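Local atomic coordinates of glideosome-associated protein 50 (Plasmodium falciparum 3D7, PDB entry 3TGH), a protein that is a component of the glideosome, the parasite's gliding and invasion machinery, and probably helps anchor it to the inner membrane complex. Residues K266-V278 against K289-H302. Residues are numbered along the deposited sequence; the frame is centred on the assembly and turned at random.
Sequences KSLFFSSDIGFCV and KFVSSKKGEVIYTH
The F269 and Y300 rings lie with planes 2° apart, but are slid so far that they barely overlap. Each ring instead carries the other residue's beta carbon: F269 CB sits 3.5 Å from the Y300 ring centroid, and Y300 CB covers the centre of the F269 ring just as closely. With CG anti to the backbone N in both residues, the side chains pass each other in opposite directions. I299 CD1 meets the edge of the F269 ring near its plane, 3.7 Å from F269 CZ. F290 completes the aromatic cluster obliquely, its plane turned 53° from that of F269; C277 SG touches F290, 3.5 Å from F290 CD2.

Where 266-278 passes from one strand to the next, polar groups take over. D273 OD2 accepts from S292 OG at 2.6 Å, on the anti side of the carboxylate and out of its plane. S292 OG accepts from K294 N in an ST turn, and the bent K294 side chain brings NZ to D273 OD1 at 3.4 Å, a weak, long salt bridge. I274 O is gripped twice by S293: the backbone N comes in the carbonyl plane, whereas OG, 2.8 Å from I274 O, stands 55° above it. F276–V291 and V278–K289 are hydrogen-bonded antiparallel pairs, and V291 CB lies over one face of the F276 ring.

This contact joins the two sheets of the calcineurin-like sandwich: 267-271 edges one beside strand 237-242, while 275-282, 285-292 and 297-305 end the other. The axes of 267-271 and 297-302 approach only to 8.4 Å, so side chains bridge them, against 4.8 Å for the bonded strands 275-278 and 289-292. Helix 17-32 covers the outer F276–V291 face, and strand 245-250 meets C277, F290 and H302 within.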
ATOM      1  N   LYS A 266     -10.605 -18.865   3.586  1.00 43.72           N
ATOM      2  CA  LYS A 266     -11.310 -17.773   2.912  1.00 42.63           C
ATOM      3  C   LYS A 266     -10.507 -17.157   1.758  1.00 39.58           C
ATOM      4  O   LYS A 266     -10.828 -16.065   1.281  1.00 36.77           O
ATOM      5  CB  LYS A 266     -11.706 -16.706   3.935  1.00 43.20           C
ATOM      6  CG  LYS A 266     -12.787 -17.188   4.899  1.00 50.15           C
ATOM      7  CD  LYS A 266     -13.416 -16.048   5.680  1.00 54.82           C
ATOM      8  CE  LYS A 266     -14.739 -16.467   6.313  1.00 61.36           C
ATOM      9  NZ  LYS A 266     -15.445 -15.304   6.929  1.00 63.17           N
ATOM     10  N   SER A 267      -9.476 -17.860   1.298  1.00 38.48           N
ATOM     11  CA  SER A 267      -8.736 -17.433   0.119  1.00 36.19           C
ATOM     12  C   SER A 267      -9.582 -17.657  -1.136  1.00 36.57           C
ATOM     13  O   SER A 267     -10.122 -18.747  -1.352  1.00 36.99           O
ATOM     14  CB  SER A 267      -7.410 -18.185   0.008  1.00 37.95           C
ATOM     15  OG  SER A 267      -6.692 -17.775  -1.136  1.00 37.04           O
ATOM     16  N   LEU A 268      -9.701 -16.614  -1.952  1.00 32.13           N
ATOM     17  CA  LEU A 268     -10.449 -16.683  -3.202  1.00 34.29           C
ATOM     18  C   LEU A 268      -9.526 -16.880  -4.401  1.00 33.92           C
ATOM     19  O   LEU A 268      -9.944 -17.375  -5.445  1.00 35.54           O
ATOM     20  CB  LEU A 268     -11.267 -15.403  -3.394  1.00 34.57           C
ATOM     21  CG  LEU A 268     -12.356 -15.134  -2.351  1.00 36.57           C
ATOM     22  CD1 LEU A 268     -12.970 -13.756  -2.589  1.00 38.65           C
ATOM     23  CD2 LEU A 268     -13.417 -16.224  -2.384  1.00 41.75           C
ATOM     24  N   PHE A 269      -8.270 -16.481  -4.246  1.00 32.78           N
ATOM     25  CA  PHE A 269      -7.298 -16.558  -5.314  1.00 32.68           C
ATOM     26  C   PHE A 269      -5.905 -16.478  -4.725  1.00 30.96           C
ATOM     27  O   PHE A 269      -5.660 -15.693  -3.805  1.00 29.00           O
ATOM     28  CB  PHE A 269      -7.514 -15.393  -6.294  1.00 32.88           C
ATOM     29  CG  PHE A 269      -6.307 -15.061  -7.127  1.00 32.94           C
ATOM     30  CD1 PHE A 269      -5.950 -15.853  -8.203  1.00 35.19           C
ATOM     31  CD2 PHE A 269      -5.535 -13.943  -6.840  1.00 34.59           C
ATOM     32  CE1 PHE A 269      -4.842 -15.543  -8.979  1.00 35.39           C
ATOM     33  CE2 PHE A 269      -4.422 -13.630  -7.608  1.00 34.65           C
ATOM     34  CZ  PHE A 269      -4.074 -14.434  -8.679  1.00 34.23           C
ATOM     35  N   PHE A 270      -5.002 -17.292  -5.259  1.00 31.44           N
ATOM     36  CA  PHE A 270      -3.595 -17.248  -4.882  1.00 30.63           C
ATOM     37  C   PHE A 270      -2.737 -17.531  -6.106  1.00 31.58           C
ATOM     38  O   PHE A 270      -3.029 -18.449  -6.870  1.00 31.74           O
ATOM     39  CB  PHE A 270      -3.287 -18.287  -3.798  1.00 31.60           C
ATOM     40  CG  PHE A 270      -1.854 -18.276  -3.336  1.00 30.79           C
ATOM     41  CD1 PHE A 270      -1.503 -17.662  -2.145  1.00 31.32           C
ATOM     42  CD2 PHE A 270      -0.856 -18.886  -4.092  1.00 33.94           C
ATOM     43  CE1 PHE A 270      -0.185 -17.646  -1.708  1.00 30.34           C
ATOM     44  CE2 PHE A 270       0.458 -18.868  -3.670  1.00 36.40           C
ATOM     45  CZ  PHE A 270       0.799 -18.243  -2.473  1.00 35.69           C
ATOM     46  N   SER A 271      -1.664 -16.760  -6.270  1.00 29.98           N
ATOM     47  CA  SER A 271      -0.682 -17.019  -7.321  1.00 31.22           C
ATOM     48  C   SER A 271       0.716 -16.621  -6.866  1.00 31.52           C
ATOM     49  O   SER A 271       0.901 -15.573  -6.255  1.00 29.34           O
ATOM     50  CB  SER A 271      -1.037 -16.246  -8.588  1.00 30.95           C
ATOM     51  OG  SER A 271      -0.073 -16.467  -9.601  1.00 31.84           O
ATOM     52  N   SER A 272       1.698 -17.459  -7.183  1.00 32.24           N
ATOM     53  CA  SER A 272       3.093 -17.151  -6.907  1.00 34.14           C
ATOM     54  C   SER A 272       3.729 -16.354  -8.053  1.00 34.07           C
ATOM     55  O   SER A 272       4.901 -16.004  -7.974  1.00 36.32           O
ATOM     56  CB  SER A 272       3.884 -18.442  -6.653  1.00 35.40           C
ATOM     57  OG  SER A 272       3.872 -19.276  -7.792  1.00 38.93           O
ATOM     58  N   ASP A 273       2.959 -16.055  -9.104  1.00 33.44           N
ATOM     59  CA  ASP A 273       3.465 -15.294 -10.248  1.00 32.33           C
ATOM     60  C   ASP A 273       3.987 -13.914  -9.829  1.00 30.95           C
ATOM     61  O   ASP A 273       3.412 -13.267  -8.958  1.00 30.80           O
ATOM     62  CB  ASP A 273       2.373 -15.083 -11.306  1.00 32.26           C
ATOM     63  CG  ASP A 273       2.057 -16.339 -12.103  1.00 37.92           C
ATOM     64  OD1 ASP A 273       2.469 -17.445 -11.691  1.00 40.31           O
ATOM     65  OD2 ASP A 273       1.386 -16.202 -13.151  1.00 38.63           O
ATOM     66  N   ILE A 274       5.073 -13.484 -10.466  1.00 31.48           N
ATOM     67  CA  ILE A 274       5.545 -12.108 -10.361  1.00 29.78           C
ATOM     68  C   ILE A 274       4.520 -11.238 -11.071  1.00 28.77           C
ATOM     69  O   ILE A 274       4.074 -11.567 -12.173  1.00 28.84           O
ATOM     70  CB  ILE A 274       6.961 -11.963 -10.967  1.00 32.88           C
ATOM     71  CG1 ILE A 274       7.974 -12.617 -10.033  1.00 32.68           C
ATOM     72  CG2 ILE A 274       7.333 -10.493 -11.198  1.00 31.07           C
ATOM     73  CD1 ILE A 274       9.350 -12.773 -10.633  1.00 36.51           C
ATOM     74  N   GLY A 275       4.108 -10.154 -10.422  1.00 27.62           N
ATOM     75  CA  GLY A 275       3.043  -9.328 -10.961  1.00 25.59           C
ATOM     76  C   GLY A 275       2.702  -8.114 -10.124  1.00 23.63           C
ATOM     77  O   GLY A 275       3.519  -7.630  -9.343  1.00 23.52           O
ATOM     78  N   PHE A 276       1.481  -7.626 -10.298  1.00 24.57           N
ATOM     79  CA  PHE A 276       1.027  -6.411  -9.634  1.00 24.12           C
ATOM     80  C   PHE A 276      -0.492  -6.347  -9.701  1.00 26.23           C
ATOM     81  O   PHE A 276      -1.123  -7.195 -10.345  1.00 26.09           O
ATOM     82  CB  PHE A 276       1.665  -5.176 -10.296  1.00 24.88           C
ATOM     83  CG  PHE A 276       1.356  -5.038 -11.768  1.00 24.89           C
ATOM     84  CD1 PHE A 276       0.251  -4.312 -12.197  1.00 25.61           C
ATOM     85  CD2 PHE A 276       2.179  -5.616 -12.720  1.00 27.28           C
ATOM     86  CE1 PHE A 276      -0.044  -4.200 -13.547  1.00 26.30           C
ATOM     87  CE2 PHE A 276       1.906  -5.502 -14.070  1.00 28.35           C
ATOM     88  CZ  PHE A 276       0.796  -4.788 -14.491  1.00 26.55           C
ATOM     89  N   CYS A 277      -1.079  -5.338  -9.058  1.00 26.28           N
ATOM     90  CA  CYS A 277      -2.526  -5.132  -9.099  1.00 26.35           C
ATOM     91  C   CYS A 277      -2.905  -3.786  -9.682  1.00 28.90           C
ATOM     92  O   CYS A 277      -2.170  -2.809  -9.531  1.00 25.35           O
ATOM     93  CB  CYS A 277      -3.111  -5.181  -7.701  1.00 30.11           C
ATOM     94  SG  CYS A 277      -2.987  -6.752  -6.924  1.00 36.27           S
ATOM     95  N   VAL A 278      -4.070  -3.745 -10.317  1.00 27.10           N
ATOM     96  CA  VAL A 278      -4.698  -2.498 -10.708  1.00 29.07           C
ATOM     97  C   VAL A 278      -6.087  -2.456 -10.066  1.00 29.96           C
ATOM     98  O   VAL A 278      -6.831  -3.439 -10.106  1.00 30.70           O
ATOM     99  CB  VAL A 278      -4.788  -2.363 -12.233  1.00 30.89           C
ATOM    100  CG1 VAL A 278      -5.512  -1.072 -12.606  1.00 34.19           C
ATOM    101  CG2 VAL A 278      -3.386  -2.392 -12.842  1.00 34.52           C
ATOM    102  N   LYS A 289      -7.794  -5.994 -10.269  1.00 28.78           N
ATOM    103  CA  LYS A 289      -7.280  -6.915 -11.275  1.00 30.44           C
ATOM    104  C   LYS A 289      -5.851  -7.326 -10.935  1.00 29.90           C
ATOM    105  O   LYS A 289      -4.958  -6.478 -10.759  1.00 26.88           O
ATOM    106  CB  LYS A 289      -7.326  -6.278 -12.665  1.00 32.20           C
ATOM    107  CG  LYS A 289      -8.731  -6.051 -13.197  1.00 35.67           C
ATOM    108  CD  LYS A 289      -8.697  -5.312 -14.526  1.00 39.56           C
ATOM    109  CE  LYS A 289     -10.071  -4.781 -14.921  1.00 44.98           C
ATOM    110  NZ  LYS A 289     -10.009  -3.944 -16.162  1.00 47.91           N
ATOM    111  N   PHE A 290      -5.647  -8.633 -10.818  1.00 27.18           N
ATOM    112  CA  PHE A 290      -4.329  -9.193 -10.554  1.00 26.42           C
ATOM    113  C   PHE A 290      -3.671  -9.543 -11.880  1.00 27.79           C
ATOM    114  O   PHE A 290      -4.203 -10.343 -12.644  1.00 29.33           O
ATOM    115  CB  PHE A 290      -4.444 -10.446  -9.688  1.00 26.33           C
ATOM    116  CG  PHE A 290      -4.877 -10.166  -8.284  1.00 28.27           C
ATOM    117  CD1 PHE A 290      -6.225 -10.007  -7.974  1.00 30.17           C
ATOM    118  CD2 PHE A 290      -3.937 -10.058  -7.267  1.00 31.44           C
ATOM    119  CE1 PHE A 290      -6.625  -9.736  -6.672  1.00 31.32           C
ATOM    120  CE2 PHE A 290      -4.324  -9.796  -5.967  1.00 30.15           C
ATOM    121  CZ  PHE A 290      -5.671  -9.638  -5.664  1.00 29.77           C
ATOM    122  N   VAL A 291      -2.514  -8.944 -12.139  1.00 26.63           N
ATOM    123  CA  VAL A 291      -1.822  -9.091 -13.409  1.00 28.16           C
ATOM    124  C   VAL A 291      -0.553  -9.903 -13.224  1.00 28.56           C
ATOM    125  O   VAL A 291       0.268  -9.603 -12.349  1.00 28.16           O
ATOM    126  CB  VAL A 291      -1.450  -7.716 -14.011  1.00 27.89           C
ATOM    127  CG1 VAL A 291      -0.748  -7.898 -15.343  1.00 29.99           C
ATOM    128  CG2 VAL A 291      -2.695  -6.847 -14.162  1.00 28.15           C
ATOM    129  N   SER A 292      -0.413 -10.947 -14.035  1.00 28.64           N
ATOM    130  CA  SER A 292       0.775 -11.786 -14.036  1.00 29.75           C
ATOM    131  C   SER A 292       1.733 -11.363 -15.143  1.00 29.88           C
ATOM    132  O   SER A 292       1.328 -11.198 -16.295  1.00 30.70           O
ATOM    133  CB  SER A 292       0.394 -13.264 -14.221  1.00 31.55           C
ATOM    134  OG  SER A 292       1.528 -14.032 -14.563  1.00 33.92           O
ATOM    135  N   SER A 293       3.009 -11.232 -14.786  1.00 30.18           N
ATOM    136  CA  SER A 293       4.072 -10.874 -15.726  1.00 34.12           C
ATOM    137  C   SER A 293       4.430 -11.994 -16.705  1.00 37.67           C
ATOM    138  O   SER A 293       5.243 -11.786 -17.609  1.00 39.91           O
ATOM    139  CB  SER A 293       5.341 -10.482 -14.965  1.00 35.65           C
ATOM    140  OG  SER A 293       5.914 -11.605 -14.307  1.00 36.82           O
ATOM    141  N   LYS A 294       3.843 -13.174 -16.525  1.00 38.60           N
ATOM    142  CA  LYS A 294       4.129 -14.307 -17.407  1.00 43.21           C
ATOM    143  C   LYS A 294       3.847 -13.903 -18.853  1.00 43.19           C
ATOM    144  O   LYS A 294       4.703 -14.058 -19.721  1.00 44.40           O
ATOM    145  CB  LYS A 294       3.295 -15.532 -17.016  1.00 45.16           C
ATOM    146  CG  LYS A 294       3.995 -16.863 -17.257  1.00 53.32           C
ATOM    147  CD  LYS A 294       4.729 -17.353 -16.012  1.00 56.49           C
ATOM    148  CE  LYS A 294       3.794 -18.075 -15.055  1.00 57.56           C
ATOM    149  NZ  LYS A 294       4.542 -18.809 -14.005  1.00 59.26           N
ATOM    150  N   LYS A 295       2.653 -13.369 -19.101  1.00 41.42           N
ATOM    151  CA  LYS A 295       2.324 -12.794 -20.415  1.00 42.96           C
ATOM    152  C   LYS A 295       1.418 -11.562 -20.329  1.00 39.26           C
ATOM    153  O   LYS A 295       0.694 -11.244 -21.272  1.00 36.58           O
ATOM    154  CB  LYS A 295       1.733 -13.862 -21.344  1.00 46.28           C
ATOM    155  CG  LYS A 295       0.693 -14.782 -20.717  1.00 50.35           C
ATOM    156  CD  LYS A 295       0.237 -15.868 -21.703  1.00 55.65           C
ATOM    157  CE  LYS A 295       1.350 -16.873 -22.023  1.00 59.96           C
ATOM    158  NZ  LYS A 295       0.925 -17.894 -23.026  1.00 63.71           N
ATOM    159  N   GLY A 296       1.487 -10.853 -19.203  1.00 35.87           N
ATOM    160  CA  GLY A 296       0.712  -9.626 -19.008  1.00 34.56           C
ATOM    161  C   GLY A 296      -0.783  -9.864 -18.971  1.00 34.72           C
ATOM    162  O   GLY A 296      -1.564  -9.021 -19.390  1.00 34.17           O
ATOM    163  N   GLU A 297      -1.175 -11.022 -18.456  1.00 34.70           N
ATOM    164  CA  GLU A 297      -2.571 -11.429 -18.414  1.00 35.86           C
ATOM    165  C   GLU A 297      -3.185 -11.134 -17.042  1.00 32.86           C
ATOM    166  O   GLU A 297      -2.548 -11.349 -16.004  1.00 31.96           O
ATOM    167  CB  GLU A 297      -2.636 -12.928 -18.736  1.00 40.27           C
ATOM    168  CG  GLU A 297      -3.988 -13.605 -18.610  1.00 45.05           C
ATOM    169  CD  GLU A 297      -3.955 -15.035 -19.147  1.00 54.19           C
ATOM    170  OE1 GLU A 297      -3.577 -15.223 -20.327  1.00 60.19           O
ATOM    171  OE2 GLU A 297      -4.297 -15.970 -18.392  1.00 57.99           O
ATOM    172  N   VAL A 298      -4.418 -10.625 -17.046  1.00 31.32           N
ATOM    173  CA  VAL A 298      -5.212 -10.504 -15.832  1.00 30.32           C
ATOM    174  C   VAL A 298      -5.661 -11.918 -15.463  1.00 31.91           C
ATOM    175  O   VAL A 298      -6.442 -12.535 -16.195  1.00 31.35           O
ATOM    176  CB  VAL A 298      -6.442  -9.588 -16.037  1.00 31.40           C
ATOM    177  CG1 VAL A 298      -7.311  -9.578 -14.796  1.00 31.39           C
ATOM    178  CG2 VAL A 298      -6.001  -8.164 -16.400  1.00 29.78           C
ATOM    179  N   ILE A 299      -5.136 -12.441 -14.357  1.00 30.32           N
ATOM    180  CA  ILE A 299      -5.411 -13.827 -13.968  1.00 33.87           C
ATOM    181  C   ILE A 299      -6.479 -13.953 -12.884  1.00 34.00           C
ATOM    182  O   ILE A 299      -6.934 -15.064 -12.584  1.00 33.56           O
ATOM    183  CB  ILE A 299      -4.127 -14.593 -13.575  1.00 33.62           C
ATOM    184  CG1 ILE A 299      -3.365 -13.904 -12.440  1.00 34.98           C
ATOM    185  CG2 ILE A 299      -3.227 -14.751 -14.797  1.00 35.70           C
ATOM    186  CD1 ILE A 299      -2.267 -14.778 -11.841  1.00 35.75           C
ATOM    187  N   TYR A 300      -6.891 -12.826 -12.309  1.00 31.17           N
ATOM    188  CA  TYR A 300      -8.027 -12.811 -11.392  1.00 31.83           C
ATOM    189  C   TYR A 300      -8.609 -11.412 -11.268  1.00 31.25           C
ATOM    190  O   TYR A 300      -7.867 -10.432 -11.204  1.00 30.04           O
ATOM    191  CB  TYR A 300      -7.629 -13.318 -10.002  1.00 32.37           C
ATOM    192  CG  TYR A 300      -8.826 -13.598  -9.110  1.00 32.56           C
ATOM    193  CD1 TYR A 300      -9.621 -14.724  -9.314  1.00 37.88           C
ATOM    194  CD2 TYR A 300      -9.170 -12.733  -8.078  1.00 34.10           C
ATOM    195  CE1 TYR A 300     -10.728 -14.978  -8.511  1.00 38.56           C
ATOM    196  CE2 TYR A 300     -10.270 -12.981  -7.268  1.00 36.38           C
ATOM    197  CZ  TYR A 300     -11.042 -14.098  -7.487  1.00 40.90           C
ATOM    198  OH  TYR A 300     -12.131 -14.330  -6.684  1.00 46.66           O
ATOM    199  N   THR A 301      -9.937 -11.336 -11.222  1.00 31.58           N
ATOM    200  CA  THR A 301     -10.633 -10.078 -10.996  1.00 32.43           C
ATOM    201  C   THR A 301     -11.525 -10.211  -9.768  1.00 32.97           C
ATOM    202  O   THR A 301     -12.418 -11.062  -9.733  1.00 32.11           O
ATOM    203  CB  THR A 301     -11.471  -9.679 -12.214  1.00 34.74           C
ATOM    204  OG1 THR A 301     -10.619  -9.614 -13.364  1.00 33.08           O
ATOM    205  CG2 THR A 301     -12.129  -8.324 -11.995  1.00 35.00           C
ATOM    206  N   HIS A 302     -11.247  -9.394  -8.757  1.00 30.45           N
ATOM    207  CA  HIS A 302     -12.021  -9.388  -7.522  1.00 31.10           C
ATOM    208  C   HIS A 302     -12.898  -8.144  -7.488  1.00 32.66           C
ATOM    209  O   HIS A 302     -12.433  -7.043  -7.770  1.00 31.77           O
ATOM    210  CB  HIS A 302     -11.098  -9.401  -6.303  1.00 31.10           C
ATOM    211  CG  HIS A 302     -11.834  -9.368  -5.002  1.00 33.88           C
ATOM    212  ND1 HIS A 302     -11.965  -8.221  -4.251  1.00 36.54           N
ATOM    213  CD2 HIS A 302     -12.516 -10.332  -4.341  1.00 35.93           C
ATOM    214  CE1 HIS A 302     -12.680  -8.486  -3.171  1.00 38.98           C
ATOM    215  NE2 HIS A 302     -13.024  -9.760  -3.201  1.00 36.35           N
TER